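PDB 3KXW: saframycin Mx1 synthetase B from Legionella pneumophila subsp. pneumophila, which belongs to the ANL clan of AMP-binding enzymes and pairs a large N-terminal portion with a smaller C-terminal one in a single chain. Local coordinates for residues 118-123 with 146-151; 348-353 with 360-365; 520-525 with 572-577. One frame throughout, in Å; residues are numbered along the deposited sequence.

The three contacts follow one another in series along the chain, each closing before the next opens. Contacts 1 and 2 both fall within the large N-terminal AMP-binding portion, yet they lie on opposite sides of the chain's centre, with their own centres about 55 Å apart. Contact 1 joins two parallel strands of a mixed sheet, whereas contact 2 folds a loop back on strand 347-350. Contact 3 belongs to the smaller C-terminal portion, where helix 515-533 packs on strand 574-577; its centre is about 40 Å from that of contact 1 and about 34 Å from that of contact 2. The three sites do not touch, so each reports on a separate part of the protein.

Contact 1 of 3, residues 118-123 with 146-151; sequences IVLMIA and IALESI
L120 and I146 pair in register across two neighbouring parallel strands, 118-121 and 143-147, of a mixed five-stranded sheet, and the chain between them includes helix 123-129. Their side chains lie alongside each other on one face of the sheet, with L120 CD2 3.8 Å from I146 CB. I146 turns CG1 beside its own backbone N (chi1 -60°) and stays extended from there, which carries CD1 to within 3.9 Å of I118 CG2. On the same strand L120 uses its other branch, CD1, to reach L148 CD1 at 4.1 Å, the two leucines crossing at a slant. Selenomethionine M121 and A147 form the next parallel pair, on the other face.

The backbone ladder runs I146 N to V119 O, M121 N to I146 O, and L148 N to M121 O (2.9 Å), the last carrying the pairing into the 3-10 turn at 148-150. Just past the strand, I122 occupies the N-cap position, directly before helix 123-129. The first amide of that helix, A123 N, gives its proton to E149 OE1 at 2.7 Å, on the syn side and 19° out of the carboxylate plane. A bend at chi2 (99°) curls the glutamate back to this amide, and the positive end of the helix dipole would be expected to stabilise its charge. A123 CB meets A147 CB at 4.1 Å beside this bond.

Further out, L120 rests on V68 and L70 of strand 67-71 and on F72, which L148 also touches, while L148 reaches I53 of helix 43-59. The turn that positions E149 is fastened at A147 O, which accepts from both S150 N and S150 OG, the hydroxyl bond being 2.7 Å long and lying in the carbonyl plane.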
loop_
_atom_site.group_PDB
_atom_site.type_symbol
_atom_site.label_atom_id
_atom_site.label_comp_id
_atom_site.label_asym_id
_atom_site.label_seq_id
_atom_site.Cartn_x
_atom_site.Cartn_y
_atom_site.Cartn_z
ATOM N N ILE A 118 -11.533 -1.215 -22.671
ATOM C CA ILE A 118 -10.220 -1.535 -23.232
ATOM C C ILE A 118 -9.294 -1.907 -22.083
ATOM O O ILE A 118 -9.470 -1.419 -20.977
ATOM C CB ILE A 118 -9.605 -0.335 -23.965
ATOM C CG1 ILE A 118 -10.399 -0.007 -25.218
ATOM C CG2 ILE A 118 -8.153 -0.590 -24.345
ATOM C CD1 ILE A 118 -10.317 -1.090 -26.263
ATOM N N VAL A 119 -8.350 -2.812 -22.327
ATOM C CA VAL A 119 -7.258 -3.044 -21.384
ATOM C C VAL A 119 -5.920 -2.754 -22.077
ATOM O O VAL A 119 -5.705 -3.151 -23.220
ATOM C CB VAL A 119 -7.295 -4.470 -20.733
ATOM C CG1 VAL A 119 -7.321 -5.568 -21.784
ATOM C CG2 VAL A 119 -6.113 -4.670 -19.783
ATOM N N LEU A 120 -5.063 -2.005 -21.392
ATOM C CA LEU A 120 -3.700 -1.756 -21.843
ATOM C C LEU A 120 -2.721 -2.631 -21.080
ATOM O O LEU A 120 -2.859 -2.847 -19.880
ATOM C CB LEU A 120 -3.319 -0.279 -21.662
ATOM C CG LEU A 120 -4.309 0.676 -22.340
ATOM C CD1 LEU A 120 -3.904 2.119 -22.115
ATOM C CD2 LEU A 120 -4.445 0.415 -23.858
HETATM N N MSE A 121 -1.731 -3.155 -21.777
HETATM C CA MSE A 121 -0.685 -3.927 -21.106
HETATM C C MSE A 121 0.516 -3.943 -22.028
HETATM O O MSE A 121 0.390 -3.548 -23.169
HETATM C CB MSE A 121 -1.181 -5.357 -20.849
HETATM C CG MSE A 121 -1.419 -6.170 -22.128
HETATM SE SE MSE A 121 -2.194 -7.934 -21.710
HETATM C CE MSE A 121 -4.022 -7.398 -21.198
ATOM N N ILE A 122 1.671 -4.430 -21.571
ATOM C CA ILE A 122 2.815 -4.500 -22.489
ATOM C C ILE A 122 2.717 -5.694 -23.454
ATOM O O ILE A 122 2.028 -6.668 -23.171
ATOM C CB ILE A 122 4.177 -4.513 -21.775
ATOM C CG1 ILE A 122 4.385 -5.829 -21.020
ATOM C CG2 ILE A 122 4.334 -3.284 -20.882
ATOM C CD1 ILE A 122 5.782 -5.990 -20.472
ATOM N N ALA A 123 3.408 -5.604 -24.592
ATOM C CA ALA A 123 3.328 -6.633 -25.630
ATOM C C ALA A 123 3.593 -8.044 -25.107
ATOM O O ALA A 123 2.871 -8.980 -25.445
ATOM C CB ALA A 123 4.262 -6.300 -26.805
ATOM N N ILE A 146 -4.780 -3.929 -25.903
ATOM C CA ILE A 146 -3.878 -3.170 -26.758
ATOM C C ILE A 146 -2.510 -3.134 -26.110
ATOM O O ILE A 146 -2.377 -2.791 -24.925
ATOM C CB ILE A 146 -4.350 -1.717 -26.963
ATOM C CG1 ILE A 146 -5.721 -1.674 -27.623
ATOM C CG2 ILE A 146 -3.313 -0.911 -27.805
ATOM C CD1 ILE A 146 -6.255 -0.244 -27.784
ATOM N N ALA A 147 -1.495 -3.518 -26.871
ATOM C CA ALA A 147 -0.123 -3.457 -26.397
ATOM C C ALA A 147 0.367 -2.023 -26.383
ATOM O O ALA A 147 0.293 -1.325 -27.393
ATOM C CB ALA A 147 0.773 -4.300 -27.292
ATOM N N LEU A 148 0.915 -1.585 -25.254
ATOM C CA LEU A 148 1.324 -0.190 -25.152
ATOM C C LEU A 148 2.413 0.139 -26.185
ATOM O O LEU A 148 2.405 1.225 -26.761
ATOM C CB LEU A 148 1.761 0.180 -23.720
ATOM C CG LEU A 148 1.543 1.650 -23.327
ATOM C CD1 LEU A 148 0.064 2.019 -23.132
ATOM C CD2 LEU A 148 2.354 2.014 -22.076
ATOM N N GLU A 149 3.316 -0.801 -26.449
ATOM C CA GLU A 149 4.359 -0.567 -27.441
ATOM C C GLU A 149 3.848 -0.260 -28.854
ATOM O O GLU A 149 4.602 0.244 -29.694
ATOM C CB GLU A 149 5.338 -1.745 -27.501
ATOM C CG GLU A 149 6.184 -1.894 -26.256
ATOM C CD GLU A 149 5.632 -2.958 -25.327
ATOM O OE1 GLU A 149 4.411 -3.209 -25.400
ATOM O OE2 GLU A 149 6.418 -3.549 -24.542
ATOM N N SER A 150 2.587 -0.587 -29.126
ATOM C CA SER A 150 2.007 -0.366 -30.446
ATOM C C SER A 150 1.687 1.119 -30.628
ATOM O O SER A 150 1.362 1.589 -31.732
ATOM C CB SER A 150 0.731 -1.201 -30.597
ATOM O OG SER A 150 -0.349 -0.603 -29.896
ATOM N N ILE A 151 1.769 1.854 -29.528
ATOM C CA ILE A 151 1.426 3.273 -29.532
ATOM C C ILE A 151 2.639 4.184 -29.828
ATOM O O ILE A 151 3.567 4.281 -29.036
ATOM C CB ILE A 151 0.732 3.673 -28.205
ATOM C CG1 ILE A 151 -0.527 2.829 -28.022
ATOM C CG2 ILE A 151 0.411 5.151 -28.213
ATOM C CD1 ILE A 151 -1.278 3.046 -26.709
#

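Contact 2 of 3, residues 348-353 with 360-365; sequences LTLAKE and VHFADD
In both L350 and F362 the first torsion sets CG opposite the carbonyl carbon (chi1 -47° and -64°), and this brings the leucine methyls and the phenyl ring together around V360. L350 CD1 presses on V360 CG1 at 3.6 Å, and L350 CD2 lies 4.0 Å from F362 CD1. V360 CG1 itself sits over one face of the F362 ring, offset toward the rim, while L348 CD1 comes to the ring's edge near its plane, 3.8 Å from CE1.

The backbones of L350 and F362 form a single bridge, flanked by two hydrogen bonds. A351 N donates to H361 O at 2.8 Å, nearly straight at 167°. A363 N donates to T349 O at 3.0 Å, but approaches from above the carbonyl plane. To one side of the bridge A351 CB and A363 CB meet at 3.9 Å. Q354 NE2 bonds both H361 O and A351 O, tying the intervening loop to the bridge, and H361 NE2 is held by D357.

The loop thereby folds back on strand 347-350, which pairs antiparallel with strand 371-374, where L350 packs on Y371 and L373. Strand 442-447 adds F445, in contact with L348 and V360, and H447, whose ring meets that of F362.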
loop_
_atom_site.group_PDB
_atom_site.type_symbol
_atom_site.label_atom_id
_atom_site.label_comp_id
_atom_site.label_asym_id
_atom_site.label_seq_id
_atom_site.Cartn_x
_atom_site.Cartn_y
_atom_site.Cartn_z
ATOM N N LEU A 348 2.233 7.164 23.484
ATOM C CA LEU A 348 1.538 7.087 24.772
ATOM C C LEU A 348 1.671 5.700 25.359
ATOM O O LEU A 348 1.779 4.715 24.633
ATOM C CB LEU A 348 0.063 7.416 24.609
ATOM C CG LEU A 348 -0.266 8.877 24.329
ATOM C CD1 LEU A 348 -1.742 8.965 23.925
ATOM C CD2 LEU A 348 0.059 9.723 25.558
ATOM N N THR A 349 1.671 5.616 26.684
ATOM C CA THR A 349 1.786 4.334 27.345
ATOM C C THR A 349 0.458 3.983 27.963
ATOM O O THR A 349 -0.040 4.701 28.831
ATOM C CB THR A 349 2.860 4.357 28.437
ATOM O OG1 THR A 349 4.110 4.781 27.871
ATOM C CG2 THR A 349 3.013 2.978 29.052
ATOM N N LEU A 350 -0.140 2.897 27.493
ATOM C CA LEU A 350 -1.411 2.466 28.032
ATOM C C LEU A 350 -1.200 1.333 29.028
ATOM O O LEU A 350 -0.255 0.538 28.904
ATOM C CB LEU A 350 -2.368 1.990 26.936
ATOM C CG LEU A 350 -2.591 2.803 25.658
ATOM C CD1 LEU A 350 -4.015 2.623 25.155
ATOM C CD2 LEU A 350 -2.242 4.273 25.815
ATOM N N ALA A 351 -2.103 1.255 30.001
ATOM C CA ALA A 351 -2.118 0.171 30.980
ATOM C C ALA A 351 -2.551 -1.156 30.366
ATOM O O ALA A 351 -3.307 -1.187 29.396
ATOM C CB ALA A 351 -3.048 0.535 32.148
ATOM N N LYS A 352 -2.106 -2.263 30.954
ATOM C CA LYS A 352 -2.546 -3.571 30.488
ATOM C C LYS A 352 -4.061 -3.679 30.557
ATOM O O LYS A 352 -4.709 -4.219 29.661
ATOM C CB LYS A 352 -1.930 -4.685 31.324
ATOM C CG LYS A 352 -2.241 -6.062 30.751
ATOM C CD LYS A 352 -1.935 -7.183 31.732
ATOM C CE LYS A 352 -2.280 -8.541 31.125
ATOM N NZ LYS A 352 -3.714 -8.621 30.683
ATOM N N GLU A 353 -4.623 -3.168 31.644
ATOM C CA GLU A 353 -6.049 -3.255 31.872
ATOM C C GLU A 353 -6.745 -2.005 31.351
ATOM O O GLU A 353 -6.494 -0.913 31.842
ATOM C CB GLU A 353 -6.317 -3.403 33.372
ATOM C CG GLU A 353 -7.781 -3.513 33.706
ATOM C CD GLU A 353 -8.423 -4.733 33.086
ATOM O OE1 GLU A 353 -7.847 -5.851 33.211
ATOM O OE2 GLU A 353 -9.506 -4.578 32.477
ATOM N N VAL A 360 -9.516 5.477 27.459
ATOM C CA VAL A 360 -8.119 5.083 27.466
ATOM C C VAL A 360 -7.569 5.182 28.894
ATOM O O VAL A 360 -7.753 6.185 29.581
ATOM C CB VAL A 360 -7.265 5.946 26.510
ATOM C CG1 VAL A 360 -5.791 5.483 26.530
ATOM C CG2 VAL A 360 -7.844 5.922 25.079
ATOM N N HIS A 361 -6.895 4.123 29.314
ATOM C CA HIS A 361 -6.295 4.041 30.636
ATOM C C HIS A 361 -4.790 4.009 30.491
ATOM O O HIS A 361 -4.235 3.122 29.845
ATOM C CB HIS A 361 -6.863 2.826 31.372
ATOM C CG HIS A 361 -8.357 2.847 31.424
ATOM N ND1 HIS A 361 -9.052 3.584 32.359
ATOM C CD2 HIS A 361 -9.287 2.313 30.598
ATOM C CE1 HIS A 361 -10.349 3.465 32.133
ATOM N NE2 HIS A 361 -10.519 2.708 31.065
ATOM N N PHE A 362 -4.137 5.010 31.066
ATOM C CA PHE A 362 -2.728 5.249 30.834
ATOM C C PHE A 362 -1.888 4.657 31.966
ATOM O O PHE A 362 -2.406 4.371 33.037
ATOM C CB PHE A 362 -2.477 6.755 30.747
ATOM C CG PHE A 362 -3.154 7.424 29.588
ATOM C CD1 PHE A 362 -2.601 7.366 28.321
ATOM C CD2 PHE A 362 -4.335 8.134 29.773
ATOM C CE1 PHE A 362 -3.219 8.000 27.247
ATOM C CE2 PHE A 362 -4.955 8.767 28.709
ATOM C CZ PHE A 362 -4.392 8.708 27.448
ATOM N N ALA A 363 -0.594 4.477 31.726
ATOM C CA ALA A 363 0.290 3.894 32.736
ATOM C C ALA A 363 1.684 4.510 32.683
ATOM O O ALA A 363 2.061 5.118 31.679
ATOM C CB ALA A 363 0.358 2.370 32.574
ATOM N N ASP A 364 2.445 4.357 33.767
ATOM C CA ASP A 364 3.812 4.865 33.824
ATOM C C ASP A 364 4.703 4.189 32.778
ATOM O O ASP A 364 4.533 3.004 32.472
ATOM C CB ASP A 364 4.409 4.698 35.227
ATOM C CG ASP A 364 3.683 5.534 36.282
ATOM O OD1 ASP A 364 3.081 6.573 35.925
ATOM O OD2 ASP A 364 3.720 5.149 37.473
ATOM N N ASP A 365 5.670 4.956 32.276
ATOM C CA ASP A 365 6.411 4.654 31.045
ATOM C C ASP A 365 7.007 3.265 30.866
ATOM O O ASP A 365 7.622 2.995 29.838
ATOM C CB ASP A 365 7.497 5.704 30.786
ATOM C CG ASP A 365 6.985 6.878 29.976
ATOM O OD1 ASP A 365 7.763 7.828 29.733
ATOM O OD2 ASP A 365 5.798 6.849 29.585
#

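Contact 3 of 3, residues 520-525 with 572-577; sequences NLFNEI and IVATWQ
F522 and W576 interlock by each laying its CB over the other's ring. With chi1 at -67°, CG of F522 lies anti to the carbonyl carbon and the ring extends from the helix toward the strand. W576 has CG opposite the backbone N across the CA-CB bond (chi1 175°), sending the indole back toward the helix, and the two side chains slide past each other in opposite directions. W576 CB stands 3.3 Å from the centroid of the phenyl ring, almost on the ring normal. In return, F522 CB lies over the five-membered ring of the indole, 3.8 Å from its centroid and shifted toward the rim. The ring planes are inclined by 30° and slid apart, with little overlap, so that CH-pi contacts carry more of the pair than stacking does. Packing is close where F522 CD2 meets W576 CD1, at 3.4 Å.

This is helix-on-sheet packing in the C-terminal portion of the protein: helix 515-533 lies against a four-stranded mixed sheet in which 574-577 is an outermost strand. F522 also touches I540 and L542 of the adjacent strand 539-544. The edge strand opens with a classic beta bulge, V573 and A574 both facing L542, and A574 CB then lies at the edge of the phenyl ring, 4.1 Å from F522 CZ.

The polar rim of the indole is served by water. W576 NE1 donates to a water 2.8 Å away, in the plane of the indole at its edge, and the same water donates to N523 OD1 at 2.7 Å. Direct approach of N523 OD1 to W576 NE1 stops at 4.4 Å. K276, on helix 269-277 of the N-terminal portion, makes a cation-pi contact with W576, and its NZ bonds Q577 O.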
loop_
_atom_site.group_PDB
_atom_site.type_symbol
_atom_site.label_atom_id
_atom_site.label_comp_id
_atom_site.label_asym_id
_atom_site.label_seq_id
_atom_site.Cartn_x
_atom_site.Cartn_y
_atom_site.Cartn_z
ATOM N N ASN A 520 16.901 -18.918 3.517
ATOM C CA ASN A 520 16.413 -18.813 2.148
ATOM C C ASN A 520 14.944 -19.193 2.080
ATOM O O ASN A 520 14.141 -18.512 1.449
ATOM C CB ASN A 520 17.218 -19.758 1.227
ATOM C CG ASN A 520 18.612 -19.236 0.910
ATOM O OD1 ASN A 520 18.854 -18.024 0.945
ATOM N ND2 ASN A 520 19.545 -20.154 0.584
ATOM N N LEU A 521 14.591 -20.283 2.752
ATOM C CA LEU A 521 13.201 -20.746 2.757
ATOM C C LEU A 521 12.260 -19.703 3.363
ATOM O O LEU A 521 11.215 -19.415 2.784
ATOM C CB LEU A 521 13.063 -22.074 3.512
ATOM C CG LEU A 521 11.637 -22.601 3.710
ATOM C CD1 LEU A 521 10.877 -22.685 2.365
ATOM C CD2 LEU A 521 11.678 -23.958 4.393
ATOM N N PHE A 522 12.636 -19.158 4.521
ATOM C CA PHE A 522 11.854 -18.110 5.194
ATOM C C PHE A 522 11.637 -16.917 4.263
ATOM O O PHE A 522 10.534 -16.393 4.156
ATOM C CB PHE A 522 12.539 -17.604 6.475
ATOM C CG PHE A 522 12.610 -18.620 7.585
ATOM C CD1 PHE A 522 11.517 -19.417 7.891
ATOM C CD2 PHE A 522 13.776 -18.758 8.334
ATOM C CE1 PHE A 522 11.603 -20.356 8.914
ATOM C CE2 PHE A 522 13.872 -19.686 9.352
ATOM C CZ PHE A 522 12.795 -20.493 9.636
ATOM N N ASN A 523 12.702 -16.482 3.602
ATOM C CA ASN A 523 12.594 -15.380 2.646
ATOM C C ASN A 523 11.696 -15.692 1.449
ATOM O O ASN A 523 10.937 -14.836 0.998
ATOM C CB ASN A 523 13.987 -14.914 2.206
ATOM C CG ASN A 523 14.819 -14.414 3.371
ATOM O OD1 ASN A 523 14.277 -13.907 4.347
ATOM N ND2 ASN A 523 16.141 -14.564 3.282
ATOM N N GLU A 524 11.769 -16.924 0.949
ATOM C CA GLU A 524 10.941 -17.340 -0.182
ATOM C C GLU A 524 9.486 -17.364 0.216
ATOM O O GLU A 524 8.604 -16.993 -0.564
ATOM C CB GLU A 524 11.361 -18.732 -0.682
ATOM C CG GLU A 524 12.643 -18.695 -1.482
ATOM C CD GLU A 524 13.298 -20.059 -1.647
ATOM O OE1 GLU A 524 12.909 -21.014 -0.933
ATOM O OE2 GLU A 524 14.226 -20.167 -2.478
ATOM N N ILE A 525 9.226 -17.814 1.437
ATOM C CA ILE A 525 7.863 -17.831 1.909
ATOM C C ILE A 525 7.339 -16.396 2.021
ATOM O O ILE A 525 6.264 -16.082 1.523
ATOM C CB ILE A 525 7.749 -18.556 3.241
ATOM C CG1 ILE A 525 8.001 -20.052 3.015
ATOM C CG2 ILE A 525 6.364 -18.328 3.817
ATOM C CD1 ILE A 525 8.237 -20.861 4.327
ATOM N N ILE A 572 9.646 -28.474 17.146
ATOM C CA ILE A 572 9.915 -27.353 16.261
ATOM C C ILE A 572 11.329 -27.424 15.703
ATOM O O ILE A 572 12.290 -27.569 16.454
ATOM C CB ILE A 572 9.703 -25.996 16.981
ATOM C CG1 ILE A 572 8.213 -25.748 17.230
ATOM C CG2 ILE A 572 10.288 -24.861 16.169
ATOM C CD1 ILE A 572 7.905 -24.350 17.766
ATOM N N VAL A 573 11.448 -27.326 14.383
ATOM C CA VAL A 573 12.745 -27.327 13.722
ATOM C C VAL A 573 13.364 -25.938 13.793
ATOM O O VAL A 573 14.541 -25.781 14.120
ATOM C CB VAL A 573 12.623 -27.742 12.251
ATOM C CG1 VAL A 573 13.949 -27.520 11.505
ATOM C CG2 VAL A 573 12.137 -29.192 12.141
ATOM N N ALA A 574 12.575 -24.920 13.454
ATOM C CA ALA A 574 13.068 -23.548 13.545
ATOM C C ALA A 574 11.913 -22.585 13.494
ATOM O O ALA A 574 10.822 -22.928 13.021
ATOM C CB ALA A 574 14.078 -23.241 12.430
ATOM N N THR A 575 12.151 -21.380 13.996
ATOM C CA THR A 575 11.137 -20.335 13.964
ATOM C C THR A 575 11.786 -19.101 13.390
ATOM O O THR A 575 12.960 -18.855 13.641
ATOM C CB THR A 575 10.590 -20.040 15.379
ATOM O OG1 THR A 575 9.962 -21.216 15.895
ATOM C CG2 THR A 575 9.546 -18.914 15.363
ATOM N N TRP A 576 11.033 -18.329 12.612
ATOM C CA TRP A 576 11.512 -17.051 12.096
ATOM C C TRP A 576 10.502 -16.008 12.558
ATOM O O TRP A 576 9.296 -16.227 12.434
ATOM C CB TRP A 576 11.543 -17.141 10.568
ATOM C CG TRP A 576 11.895 -15.895 9.779
ATOM C CD1 TRP A 576 13.130 -15.534 9.327
ATOM C CD2 TRP A 576 10.975 -14.916 9.264
ATOM N NE1 TRP A 576 13.045 -14.367 8.587
ATOM C CE2 TRP A 576 11.729 -13.972 8.536
ATOM C CE3 TRP A 576 9.586 -14.747 9.353
ATOM C CZ2 TRP A 576 11.141 -12.865 7.911
ATOM C CZ3 TRP A 576 9.000 -13.642 8.738
ATOM C CH2 TRP A 576 9.780 -12.718 8.026
ATOM N N GLN A 577 10.991 -14.896 13.097
ATOM C CA GLN A 577 10.124 -13.805 13.544
ATOM C C GLN A 577 10.582 -12.497 12.914
ATOM O O GLN A 577 11.670 -11.991 13.222
ATOM C CB GLN A 577 10.153 -13.672 15.071
ATOM C CG GLN A 577 9.595 -14.877 15.835
ATOM C CD GLN A 577 8.077 -14.877 15.915
ATOM O OE1 GLN A 577 7.403 -14.249 15.099
ATOM N NE2 GLN A 577 7.529 -15.578 16.905
HETATM O O HOH W 1 14.875 -13.198 6.877
#